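PDB 7ABB: SalCYP truncation from Salinispora tropica, which is a cytochrome P450 family protein, here a truncated form, that holds a heme c group in a pocket. Local coordinates for residues D14-P19 against C281-R286. Numbering follows the deposited sequence.
Sequences DFFAAP and CMYPGR. With HEC (heme c), chain B.
The carbonyl oxygen of C281 accepts a hydrogen bond of 2.8 Å from water 1, which also donates, over a longer reach of 3.3 Å, to the carbonyl oxygen of A17; a single solvent molecule thus ties the two backbones together. Beside this bridge, P19 at the start of helix 19-29 sets its CG against C281 CB, 3.6 Å away, and both side chains also rest on F377. Y283 contributes the largest share of the contact. Its CA-CB bond points toward 14-19 and, with CG turned in between its own backbone N and carbonyl carbon (chi1 40°), F15 O sits over one ring face, displaced to the rim and 3.2 Å from CZ. The same oxygen is hydrogen-bonded to the hydroxyl of Y22 in the following helix. The F15 and Y283 rings meet rim to rim with planes at 46°, F15 CD1 lying 3.7 Å from Y283 CE2, while the F16 ring brings its CD1 up to the phenol oxygen from an oblique direction. Within 14-19 the turn is stiffened by D14 OD1, which takes the backbone N-H of F16 at 2.8 Å from above the carboxylate plane, an Asx turn inside the type I beta turn D14 to A17. Farther along, 281-286 changes partner: M282 lays SD and CE against one face of heme c, over CHB and C3A, and R286 grips one propionate with two nearly straight bonds, NH1 to O1A and NH2 to O2A. NH1 also donates to G285 O, in the guanidinium plane, which helps fix the rotation of the group. The contact therefore joins the N-terminal loop to the stretch leading from helix 268-278 into strand 285-288, whose arginine-propionate pairing belongs to the heme pocket of this cytochrome P450 fold.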
ATOM      1  N   ASP A  14      -1.570  17.742 -12.787  1.00 28.20           N
ATOM      2  CA  ASP A  14      -2.020  16.383 -13.059  1.00 29.43           C
ATOM      3  C   ASP A  14      -1.803  15.531 -11.812  1.00 30.67           C
ATOM      4  O   ASP A  14      -0.673  15.418 -11.331  1.00 29.09           O
ATOM      5  CB  ASP A  14      -1.227  15.834 -14.248  1.00 34.33           C
ATOM      6  CG  ASP A  14      -1.588  14.397 -14.615  1.00 37.70           C
ATOM      7  OD1 ASP A  14      -2.223  13.678 -13.821  1.00 40.15           O
ATOM      8  OD2 ASP A  14      -1.206  13.987 -15.732  1.00 51.34           O
ATOM      9  N   PHE A  15      -2.874  14.937 -11.280  1.00 27.88           N
ATOM     10  CA  PHE A  15      -2.705  14.210 -10.024  1.00 24.65           C
ATOM     11  C   PHE A  15      -1.933  12.900 -10.188  1.00 27.27           C
ATOM     12  O   PHE A  15      -1.584  12.284  -9.176  1.00 27.75           O
ATOM     13  CB  PHE A  15      -4.053  13.940  -9.349  1.00 27.47           C
ATOM     14  CG  PHE A  15      -5.030  13.180 -10.198  1.00 28.88           C
ATOM     15  CD1 PHE A  15      -4.812  11.855 -10.516  1.00 32.83           C
ATOM     16  CD2 PHE A  15      -6.187  13.787 -10.648  1.00 48.17           C
ATOM     17  CE1 PHE A  15      -5.712  11.152 -11.292  1.00 50.55           C
ATOM     18  CE2 PHE A  15      -7.093  13.086 -11.423  1.00 47.90           C
ATOM     19  CZ  PHE A  15      -6.853  11.768 -11.744  1.00 46.76           C
ATOM     20  N   PHE A  16      -1.661  12.465 -11.408  1.00 28.86           N
ATOM     21  CA  PHE A  16      -0.760  11.319 -11.622  1.00 32.32           C
ATOM     22  C   PHE A  16       0.698  11.655 -11.377  1.00 40.91           C
ATOM     23  O   PHE A  16       1.588  10.843 -11.640  1.00 40.66           O
ATOM     24  CB  PHE A  16      -0.935  10.793 -13.045  1.00 46.89           C
ATOM     25  CG  PHE A  16      -2.211  10.040 -13.252  1.00 46.95           C
ATOM     26  CD1 PHE A  16      -2.424   8.832 -12.613  1.00 62.63           C
ATOM     27  CD2 PHE A  16      -3.201  10.534 -14.091  1.00 65.68           C
ATOM     28  CE1 PHE A  16      -3.603   8.125 -12.800  1.00 63.22           C
ATOM     29  CE2 PHE A  16      -4.385   9.830 -14.283  1.00 66.22           C
ATOM     30  CZ  PHE A  16      -4.582   8.626 -13.636  1.00 59.32           C
ATOM     31  N   ALA A  17       1.018  12.841 -10.880  1.00 48.35           N
ATOM     32  CA  ALA A  17       2.405  13.244 -10.764  1.00 40.42           C
ATOM     33  C   ALA A  17       3.109  12.469  -9.649  1.00 38.08           C
ATOM     34  O   ALA A  17       2.483  11.920  -8.740  1.00 33.87           O
ATOM     35  CB  ALA A  17       2.490  14.745 -10.514  1.00 51.30           C
ATOM     36  N   ALA A  18       4.439  12.424  -9.735  1.00 36.30           N
ATOM     37  CA  ALA A  18       5.229  11.738  -8.725  1.00 32.62           C
ATOM     38  C   ALA A  18       5.191  12.504  -7.402  1.00 27.79           C
ATOM     39  O   ALA A  18       4.896  13.700  -7.381  1.00 28.20           O
ATOM     40  CB  ALA A  18       6.676  11.596  -9.198  1.00 30.31           C
ATOM     41  N   PRO A  19       5.540  11.843  -6.287  1.00 24.83           N
ATOM     42  CA  PRO A  19       5.617  12.565  -5.002  1.00 22.56           C
ATOM     43  C   PRO A  19       6.438  13.841  -5.063  1.00 23.61           C
ATOM     44  O   PRO A  19       6.017  14.873  -4.520  1.00 24.02           O
ATOM     45  CB  PRO A  19       6.252  11.539  -4.067  1.00 23.80           C
ATOM     46  CG  PRO A  19       5.768  10.210  -4.613  1.00 25.93           C
ATOM     47  CD  PRO A  19       5.719  10.389  -6.114  1.00 24.43           C
ATOM     48  N   CYS A 281       3.124   7.559  -1.389  1.00 17.52           N
ATOM     49  CA  CYS A 281       2.793   8.129  -2.685  1.00 20.09           C
ATOM     50  C   CYS A 281       1.306   8.068  -3.022  1.00 18.89           C
ATOM     51  O   CYS A 281       0.889   8.632  -4.035  1.00 21.48           O
ATOM     52  CB  CYS A 281       3.612   7.436  -3.771  1.00 19.81           C
ATOM     53  SG  CYS A 281       3.435   5.657  -3.785  1.00 23.36           S
ATOM     54  N   MET A 282       0.501   7.387  -2.214  1.00 19.22           N
ATOM     55  CA  MET A 282      -0.926   7.380  -2.515  1.00 19.43           C
ATOM     56  C   MET A 282      -1.540   8.754  -2.294  1.00 18.35           C
ATOM     57  O   MET A 282      -1.053   9.574  -1.519  1.00 18.58           O
ATOM     58  CB  MET A 282      -1.666   6.361  -1.653  1.00 22.03           C
ATOM     59  CG  MET A 282      -1.301   4.959  -2.010  1.00 24.89           C
ATOM     60  SD  MET A 282      -1.905   3.727  -0.830  1.00 28.42           S
ATOM     61  CE  MET A 282      -3.662   3.925  -0.998  1.00 35.70           C
ATOM     62  N   TYR A 283      -2.662   8.977  -2.966  1.00 19.36           N
ATOM     63  CA  TYR A 283      -3.399  10.237  -2.852  1.00 18.23           C
ATOM     64  C   TYR A 283      -4.887   9.941  -2.821  1.00 20.07           C
ATOM     65  O   TYR A 283      -5.617  10.234  -3.771  1.00 21.86           O
ATOM     66  CB  TYR A 283      -3.029  11.193  -3.988  1.00 19.57           C
ATOM     67  CG  TYR A 283      -2.851  10.579  -5.343  1.00 23.70           C
ATOM     68  CD1 TYR A 283      -1.634  10.030  -5.719  1.00 27.73           C
ATOM     69  CD2 TYR A 283      -3.883  10.571  -6.272  1.00 28.25           C
ATOM     70  CE1 TYR A 283      -1.458   9.473  -6.966  1.00 30.22           C
ATOM     71  CE2 TYR A 283      -3.710  10.001  -7.534  1.00 38.16           C
ATOM     72  CZ  TYR A 283      -2.494   9.458  -7.868  1.00 44.92           C
ATOM     73  OH  TYR A 283      -2.289   8.896  -9.107  1.00 51.97           O
ATOM     74  N   PRO A 284      -5.368   9.366  -1.727  1.00 19.72           N
ATOM     75  CA  PRO A 284      -6.807   9.091  -1.617  1.00 20.45           C
ATOM     76  C   PRO A 284      -7.629  10.349  -1.854  1.00 18.77           C
ATOM     77  O   PRO A 284      -7.257  11.450  -1.446  1.00 19.85           O
ATOM     78  CB  PRO A 284      -6.959   8.577  -0.184  1.00 22.15           C
ATOM     79  CG  PRO A 284      -5.638   7.992   0.144  1.00 21.32           C
ATOM     80  CD  PRO A 284      -4.642   8.911  -0.532  1.00 18.47           C
ATOM     81  N   GLY A 285      -8.768  10.162  -2.513  1.00 21.24           N
ATOM     82  CA  GLY A 285      -9.686  11.241  -2.818  1.00 21.91           C
ATOM     83  C   GLY A 285     -10.927  11.187  -1.951  1.00 19.46           C
ATOM     84  O   GLY A 285     -11.315  10.136  -1.457  1.00 21.95           O
ATOM     85  N   ARG A 286     -11.505  12.364  -1.745  1.00 18.88           N
ATOM     86  CA  ARG A 286     -12.775  12.519  -1.044  1.00 20.21           C
ATOM     87  C   ARG A 286     -13.612  13.572  -1.756  1.00 19.43           C
ATOM     88  O   ARG A 286     -13.101  14.435  -2.473  1.00 20.30           O
ATOM     89  CB  ARG A 286     -12.549  12.948   0.409  1.00 21.35           C
ATOM     90  CG  ARG A 286     -11.713  11.979   1.248  1.00 22.14           C
ATOM     91  CD  ARG A 286     -12.432  10.719   1.471  1.00 23.47           C
ATOM     92  NE  ARG A 286     -11.863   9.833   2.490  1.00 23.14           N
ATOM     93  CZ  ARG A 286     -11.039   8.813   2.239  1.00 25.67           C
ATOM     94  NH1 ARG A 286     -10.630   8.583   1.001  1.00 22.82           N
ATOM     95  NH2 ARG A 286     -10.672   8.013   3.235  1.00 22.58           N
TER
HETATM   96 FE   HEC B 501      -3.915  -0.861   2.308  1.00 17.53          FE
HETATM   97  CHA HEC B 501      -6.798   0.999   2.579  1.00 17.86           C
HETATM   98  CHB HEC B 501      -2.128   2.057   2.142  1.00 15.28           C
HETATM   99  CHC HEC B 501      -1.026  -2.693   2.076  1.00 16.76           C
HETATM  100  CHD HEC B 501      -5.724  -3.738   2.101  1.00 18.73           C
HETATM  101  NA  HEC B 501      -4.374   1.103   2.335  1.00 17.11           N
HETATM  102  C1A HEC B 501      -5.627   1.692   2.503  1.00 17.29           C
HETATM  103  C2A HEC B 501      -5.531   3.136   2.567  1.00 18.43           C
HETATM  104  C3A HEC B 501      -4.218   3.407   2.454  1.00 18.94           C
HETATM  105  C4A HEC B 501      -3.495   2.167   2.307  1.00 15.59           C
HETATM  106  CMA HEC B 501      -3.536   4.787   2.437  1.00 17.97           C
HETATM  107  CAA HEC B 501      -6.708   4.154   2.775  1.00 17.31           C
HETATM  108  CBA HEC B 501      -7.375   4.602   1.480  1.00 21.19           C
HETATM  109  CGA HEC B 501      -8.458   5.622   1.788  1.00 19.03           C
HETATM  110  O1A HEC B 501      -9.156   5.968   0.807  1.00 23.43           O
HETATM  111  O2A HEC B 501      -8.578   6.038   2.970  1.00 19.20           O
HETATM  112  NB  HEC B 501      -1.969  -0.413   2.085  1.00 15.88           N
HETATM  113  C1B HEC B 501      -1.421   0.857   2.085  1.00 17.42           C
HETATM  114  C2B HEC B 501       0.002   0.711   2.038  1.00 17.41           C
HETATM  115  C3B HEC B 501       0.303  -0.600   2.046  1.00 16.58           C
HETATM  116  C4B HEC B 501      -0.920  -1.326   2.050  1.00 16.64           C
HETATM  117  CMB HEC B 501       0.928   1.944   2.033  1.00 18.92           C
HETATM  118  CAB HEC B 501       1.600  -1.365   1.990  1.00 18.96           C
HETATM  119  CBB HEC B 501       2.845  -0.590   2.278  1.00 24.71           C
HETATM  120  NC  HEC B 501      -3.478  -2.839   2.092  1.00 17.62           N
HETATM  121  C1C HEC B 501      -2.214  -3.381   2.111  1.00 17.17           C
HETATM  122  C2C HEC B 501      -2.320  -4.815   2.140  1.00 16.81           C
HETATM  123  C3C HEC B 501      -3.633  -5.139   2.155  1.00 17.12           C
HETATM  124  C4C HEC B 501      -4.362  -3.893   2.105  1.00 17.12           C
HETATM  125  CMC HEC B 501      -1.112  -5.753   2.180  1.00 16.62           C
HETATM  126  CAC HEC B 501      -4.340  -6.504   2.152  1.00 20.95           C
HETATM  127  CBC HEC B 501      -3.577  -7.749   2.604  1.00 42.76           C
HETATM  128  ND  HEC B 501      -5.869  -1.268   2.310  1.00 16.02           N
HETATM  129  C1D HEC B 501      -6.389  -2.559   2.217  1.00 18.87           C
HETATM  130  C2D HEC B 501      -7.813  -2.466   2.289  1.00 19.32           C
HETATM  131  C3D HEC B 501      -8.173  -1.029   2.430  1.00 20.45           C
HETATM  132  C4D HEC B 501      -6.896  -0.350   2.458  1.00 18.52           C
HETATM  133  CMD HEC B 501      -8.782  -3.653   2.210  1.00 20.45           C
HETATM  134  CAD HEC B 501      -9.575  -0.405   2.538  1.00 20.74           C
HETATM  135  CBD HEC B 501      -9.913  -0.289   4.005  1.00 18.15           C
HETATM  136  CGD HEC B 501     -11.244   0.416   4.178  1.00 23.69           C
HETATM  137  O1D HEC B 501     -11.819   0.349   5.285  1.00 21.43           O
HETATM  138  O2D HEC B 501     -11.701   1.032   3.194  1.00 24.00           O
HETATM  139  O   HOH W   1       2.107   9.977  -6.148  1.00 43.30           O